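Local coordinates for protein elastase inhibitor AFUEI (PDB 3W0E) that inhibits serine elastases, blocking the elastase of Aspergillus fumigatus non-competitively at nanomolar concentration and also human leukocyte elastase, at residues I43-Q55 / N59-A68. Numbering follows the deposited sequence.
Sequences ITMEYIASRLNIQ and NNEIISAHCA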
loop_
_atom_site.group_PDB
_atom_site.type_symbol
_atom_site.label_atom_id
_atom_site.label_comp_id
_atom_site.label_asym_id
_atom_site.label_seq_id
_atom_site.Cartn_x
_atom_site.Cartn_y
_atom_site.Cartn_z
ATOM N N ILE A 43 7.033 9.297 6.827
ATOM C CA ILE A 43 7.739 8.283 6.061
ATOM C C ILE A 43 8.286 8.863 4.763
ATOM O O ILE A 43 7.574 9.536 4.024
ATOM C CB ILE A 43 6.830 7.104 5.703
ATOM C CG1 ILE A 43 6.382 6.362 6.969
ATOM C CG2 ILE A 43 7.582 6.101 4.825
ATOM C CD1 ILE A 43 7.527 5.854 7.820
ATOM N N THR A 44 9.550 8.564 4.482
ATOM C CA THR A 44 10.138 8.894 3.195
ATOM C C THR A 44 9.867 7.750 2.246
ATOM O O THR A 44 10.315 6.612 2.452
ATOM C CB THR A 44 11.637 9.166 3.310
ATOM O OG1 THR A 44 11.840 10.228 4.251
ATOM C CG2 THR A 44 12.198 9.602 1.960
ATOM N N MET A 45 9.105 8.052 1.208
ATOM C CA MET A 45 8.647 7.050 0.266
ATOM C C MET A 45 9.778 6.556 -0.623
ATOM O O MET A 45 10.392 7.337 -1.340
ATOM C CB MET A 45 7.551 7.638 -0.616
ATOM C CG MET A 45 6.346 8.150 0.147
ATOM S SD MET A 45 5.253 6.801 0.604
ATOM C CE MET A 45 5.922 6.341 2.180
ATOM N N GLU A 46 10.042 5.253 -0.565
ATOM C CA GLU A 46 10.914 4.567 -1.524
ATOM C C GLU A 46 10.329 3.162 -1.662
ATOM O O GLU A 46 10.198 2.456 -0.663
ATOM C CB GLU A 46 12.354 4.504 -1.007
ATOM C CG GLU A 46 12.919 5.809 -0.469
ATOM C CD GLU A 46 13.347 6.766 -1.561
ATOM O OE1 GLU A 46 13.692 7.926 -1.238
ATOM O OE2 GLU A 46 13.352 6.352 -2.745
ATOM N N TYR A 47 9.972 2.757 -2.876
ATOM C CA TYR A 47 9.196 1.530 -3.071
ATOM C C TYR A 47 10.049 0.271 -3.086
ATOM O O TYR A 47 10.969 0.128 -3.892
ATOM C CB TYR A 47 8.338 1.601 -4.349
ATOM C CG TYR A 47 7.624 0.307 -4.709
ATOM C CD1 TYR A 47 8.151 -0.549 -5.662
ATOM C CD2 TYR A 47 6.410 -0.057 -4.107
ATOM C CE1 TYR A 47 7.510 -1.727 -6.016
ATOM C CE2 TYR A 47 5.771 -1.251 -4.448
ATOM C CZ TYR A 47 6.333 -2.080 -5.400
ATOM O OH TYR A 47 5.715 -3.264 -5.774
ATOM N N ILE A 48 9.739 -0.640 -2.177
ATOM C CA ILE A 48 10.472 -1.899 -2.075
ATOM C C ILE A 48 9.464 -3.032 -2.117
ATOM O O ILE A 48 8.733 -3.267 -1.157
ATOM C CB ILE A 48 11.353 -1.938 -0.802
ATOM C CG1 ILE A 48 12.339 -0.770 -0.803
ATOM C CG2 ILE A 48 12.084 -3.279 -0.673
ATOM C CD1 ILE A 48 13.340 -0.789 0.328
ATOM N N ALA A 49 9.424 -3.728 -3.255
ATOM C CA ALA A 49 8.405 -4.732 -3.539
ATOM C C ALA A 49 8.387 -5.854 -2.523
ATOM O O ALA A 49 7.369 -6.514 -2.379
ATOM C CB ALA A 49 8.607 -5.322 -4.944
ATOM N N SER A 50 9.520 -6.074 -1.851
ATOM C CA SER A 50 9.673 -7.185 -0.902
ATOM C C SER A 50 9.242 -6.836 0.525
ATOM O O SER A 50 9.162 -7.713 1.383
ATOM C CB SER A 50 11.139 -7.657 -0.857
ATOM O OG SER A 50 11.668 -7.871 -2.161
ATOM N N ARG A 51 8.988 -5.560 0.781
ATOM C CA ARG A 51 8.708 -5.099 2.139
ATOM C C ARG A 51 7.223 -5.148 2.469
ATOM O O ARG A 51 6.384 -4.584 1.746
ATOM C CB ARG A 51 9.249 -3.680 2.336
ATOM C CG ARG A 51 9.004 -3.100 3.762
ATOM C CD ARG A 51 9.831 -1.872 3.971
ATOM N NE ARG A 51 9.583 -0.886 2.924
ATOM C CZ ARG A 51 10.346 0.177 2.691
ATOM N NH1 ARG A 51 11.405 0.424 3.451
ATOM N NH2 ARG A 51 10.038 1.004 1.693
ATOM N N LEU A 52 6.888 -5.854 3.547
ATOM C CA LEU A 52 5.513 -5.914 3.986
ATOM C C LEU A 52 5.292 -4.777 4.972
ATOM O O LEU A 52 6.006 -4.660 5.969
ATOM C CB LEU A 52 5.198 -7.254 4.638
ATOM C CG LEU A 52 3.812 -7.361 5.263
ATOM C CD1 LEU A 52 2.711 -7.044 4.235
ATOM C CD2 LEU A 52 3.611 -8.751 5.851
ATOM N N ASN A 53 4.310 -3.936 4.674
ATOM C CA ASN A 53 3.938 -2.850 5.573
ATOM C C ASN A 53 2.665 -3.203 6.299
ATOM O O ASN A 53 1.651 -3.501 5.686
ATOM C CB ASN A 53 3.735 -1.541 4.804
ATOM C CG ASN A 53 4.987 -1.065 4.134
ATOM O OD1 ASN A 53 5.898 -0.554 4.785
ATOM N ND2 ASN A 53 5.059 -1.243 2.822
ATOM N N ILE A 54 2.728 -3.187 7.626
ATOM C CA ILE A 54 1.557 -3.445 8.443
ATOM C C ILE A 54 1.137 -2.111 9.041
ATOM O O ILE A 54 1.890 -1.506 9.800
ATOM C CB ILE A 54 1.901 -4.406 9.574
ATOM C CG1 ILE A 54 2.447 -5.722 9.001
ATOM C CG2 ILE A 54 0.670 -4.656 10.449
ATOM C CD1 ILE A 54 1.403 -6.563 8.326
ATOM N N GLN A 55 -0.053 -1.643 8.695
ATOM C CA GLN A 55 -0.482 -0.341 9.156
ATOM C C GLN A 55 -1.415 -0.558 10.329
ATOM O O GLN A 55 -2.380 -1.336 10.231
ATOM C CB GLN A 55 -1.200 0.413 8.033
ATOM C CG GLN A 55 -1.449 1.873 8.354
ATOM C CD GLN A 55 -1.530 2.749 7.112
ATOM O OE1 GLN A 55 -1.569 2.260 5.971
ATOM N NE2 GLN A 55 -1.540 4.056 7.328
ATOM N N ASN A 59 -3.995 2.183 18.633
ATOM C CA ASN A 59 -4.035 1.112 19.618
ATOM C C ASN A 59 -3.347 -0.166 19.147
ATOM O O ASN A 59 -3.532 -1.231 19.732
ATOM C CB ASN A 59 -5.480 0.842 20.000
ATOM C CG ASN A 59 -6.099 2.019 20.711
ATOM O OD1 ASN A 59 -5.422 2.708 21.475
ATOM N ND2 ASN A 59 -7.371 2.288 20.433
ATOM N N ASN A 60 -2.534 -0.042 18.106
ATOM C CA ASN A 60 -1.771 -1.159 17.560
ATOM C C ASN A 60 -2.684 -2.198 16.932
ATOM O O ASN A 60 -2.320 -3.370 16.844
ATOM C CB ASN A 60 -0.877 -1.829 18.625
ATOM C CG ASN A 60 0.198 -2.717 18.010
ATOM O OD1 ASN A 60 0.895 -2.313 17.078
ATOM N ND2 ASN A 60 0.342 -3.927 18.536
ATOM N N GLU A 61 -3.869 -1.773 16.501
ATOM C CA GLU A 61 -4.802 -2.668 15.822
ATOM C C GLU A 61 -4.600 -2.577 14.322
ATOM O O GLU A 61 -4.502 -1.489 13.780
ATOM C CB GLU A 61 -6.240 -2.332 16.222
ATOM C CG GLU A 61 -6.429 -2.502 17.722
ATOM C CD GLU A 61 -7.697 -1.852 18.245
ATOM O OE1 GLU A 61 -8.073 -2.168 19.400
ATOM O OE2 GLU A 61 -8.312 -1.033 17.516
ATOM N N ILE A 62 -4.529 -3.726 13.658
ATOM C CA ILE A 62 -4.226 -3.746 12.224
ATOM C C ILE A 62 -5.347 -3.130 11.402
ATOM O O ILE A 62 -6.508 -3.554 11.518
ATOM C CB ILE A 62 -3.938 -5.184 11.758
ATOM C CG1 ILE A 62 -2.782 -5.766 12.599
ATOM C CG2 ILE A 62 -3.673 -5.246 10.251
ATOM C CD1 ILE A 62 -2.474 -7.215 12.325
ATOM N N ILE A 63 -5.009 -2.120 10.590
ATOM C CA ILE A 63 -6.003 -1.507 9.705
ATOM C C ILE A 63 -5.737 -1.782 8.237
ATOM O O ILE A 63 -6.633 -1.600 7.416
ATOM C CB ILE A 63 -6.177 0.018 9.918
ATOM C CG1 ILE A 63 -4.892 0.788 9.619
ATOM C CG2 ILE A 63 -6.675 0.316 11.353
ATOM C CD1 ILE A 63 -4.920 2.209 10.182
ATOM N N SER A 64 -4.511 -2.180 7.897
ATOM C CA SER A 64 -4.226 -2.532 6.506
ATOM C C SER A 64 -2.825 -3.081 6.316
ATOM O O SER A 64 -2.014 -3.070 7.242
ATOM C CB SER A 64 -4.406 -1.308 5.610
ATOM O OG SER A 64 -4.578 -1.677 4.247
ATOM N N ALA A 65 -2.544 -3.557 5.103
ATOM C CA ALA A 65 -1.197 -4.022 4.760
ATOM C C ALA A 65 -0.965 -3.847 3.269
ATOM O O ALA A 65 -1.894 -3.969 2.475
ATOM C CB ALA A 65 -1.007 -5.490 5.159
ATOM N N HIS A 66 0.271 -3.548 2.893
ATOM C CA HIS A 66 0.626 -3.501 1.480
ATOM C C HIS A 66 2.122 -3.673 1.353
ATOM O O HIS A 66 2.860 -3.424 2.305
ATOM C CB HIS A 66 0.159 -2.190 0.822
ATOM C CG HIS A 66 0.915 -0.975 1.264
ATOM N ND1 HIS A 66 0.676 -0.348 2.467
ATOM C CD2 HIS A 66 1.879 -0.254 0.647
ATOM C CE1 HIS A 66 1.477 0.697 2.581
ATOM N NE2 HIS A 66 2.213 0.781 1.489
ATOM N N CYS A 67 2.569 -4.117 0.182
ATOM C CA CYS A 67 3.987 -4.275 -0.059
ATOM C C CYS A 67 4.529 -3.015 -0.718
ATOM O O CYS A 67 3.988 -2.555 -1.732
ATOM C CB CYS A 67 4.250 -5.515 -0.920
ATOM S SG CYS A 67 3.636 -7.011 -0.166
ATOM N N ALA A 68 5.574 -2.441 -0.120
ATOM C CA ALA A 68 6.188 -1.230 -0.642
ATOM C C ALA A 68 7.289 -0.738 0.272
ATOM O O ALA A 68 8.118 0.098 -0.108
ATOM C CB ALA A 68 5.123 -0.133 -0.842
ATOM O OXT ALA A 68 7.372 -1.147 1.432
HETATM O O HOH W 1 3.586 -4.990 -4.100
HETATM O O HOH W 2 -1.050 -0.022 4.410
#
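Arg51 lies alongside the C-terminal carboxylate of Ala68 and grips it side-on, edge to edge, with NE and NH2. Arg51 CB comes to 3.3 Å from Ala68 OXT; with CG anti to the backbone N (chi1 -180°), CG and CD continue past the same oxygen. A bend at chi3 (55°) then turns the guanidinium to the carboxylate. NE makes a nearly straight salt bridge of 2.7 Å to Ala68 OXT, close to the guanidinium plane, while NH2 donates to a lone pair of Ala68 O at 2.8 Å. Ile48 CD1 rests on one face of the guanidinium, near its margin.

Each carboxylate oxygen gains a second donor: Ile48 N meets Ala68 O from above the carbonyl plane, and Asn53 ND2 gives an N-H to Ala68 OXT at 2.7 Å. The same ND2 also donates to His66 O, which Asn53 N approaches from the opposite face of the carbonyl. Asn53 OD1 is taken by Arg35, so both ends of this buried amide are held. Asn53 CB sits over the face of the His66 ring, a CH-pi contact 4.2 Å from the centroid; beyond, a water joins His66 ND1 to Gln55 OE1, and Gln55 NE2 binds Glu46 O of the second subunit, whose own His66 stacks on this one.

On the face carrying Leu52, Ile54, Ala65 and Cys67, which helix 2-15 covers, Leu52 CD1 and Ile54 CD1 both touch Ala65 CB, and the Cys67-Cys5 disulfide ties the chain end to that helix. At the far end, Gln55 O accepts from Ile63 N (2.8 Å) and, more distantly, Ser64 N (3.3 Å), a classic beta bulge. Strands 52-56 and 62-67 thus form an antiparallel hairpin of the I78 inhibitor fold, its C-terminal carboxylate held by Ile48 and Arg51, just before strand 52-56, and by Asn53 within it.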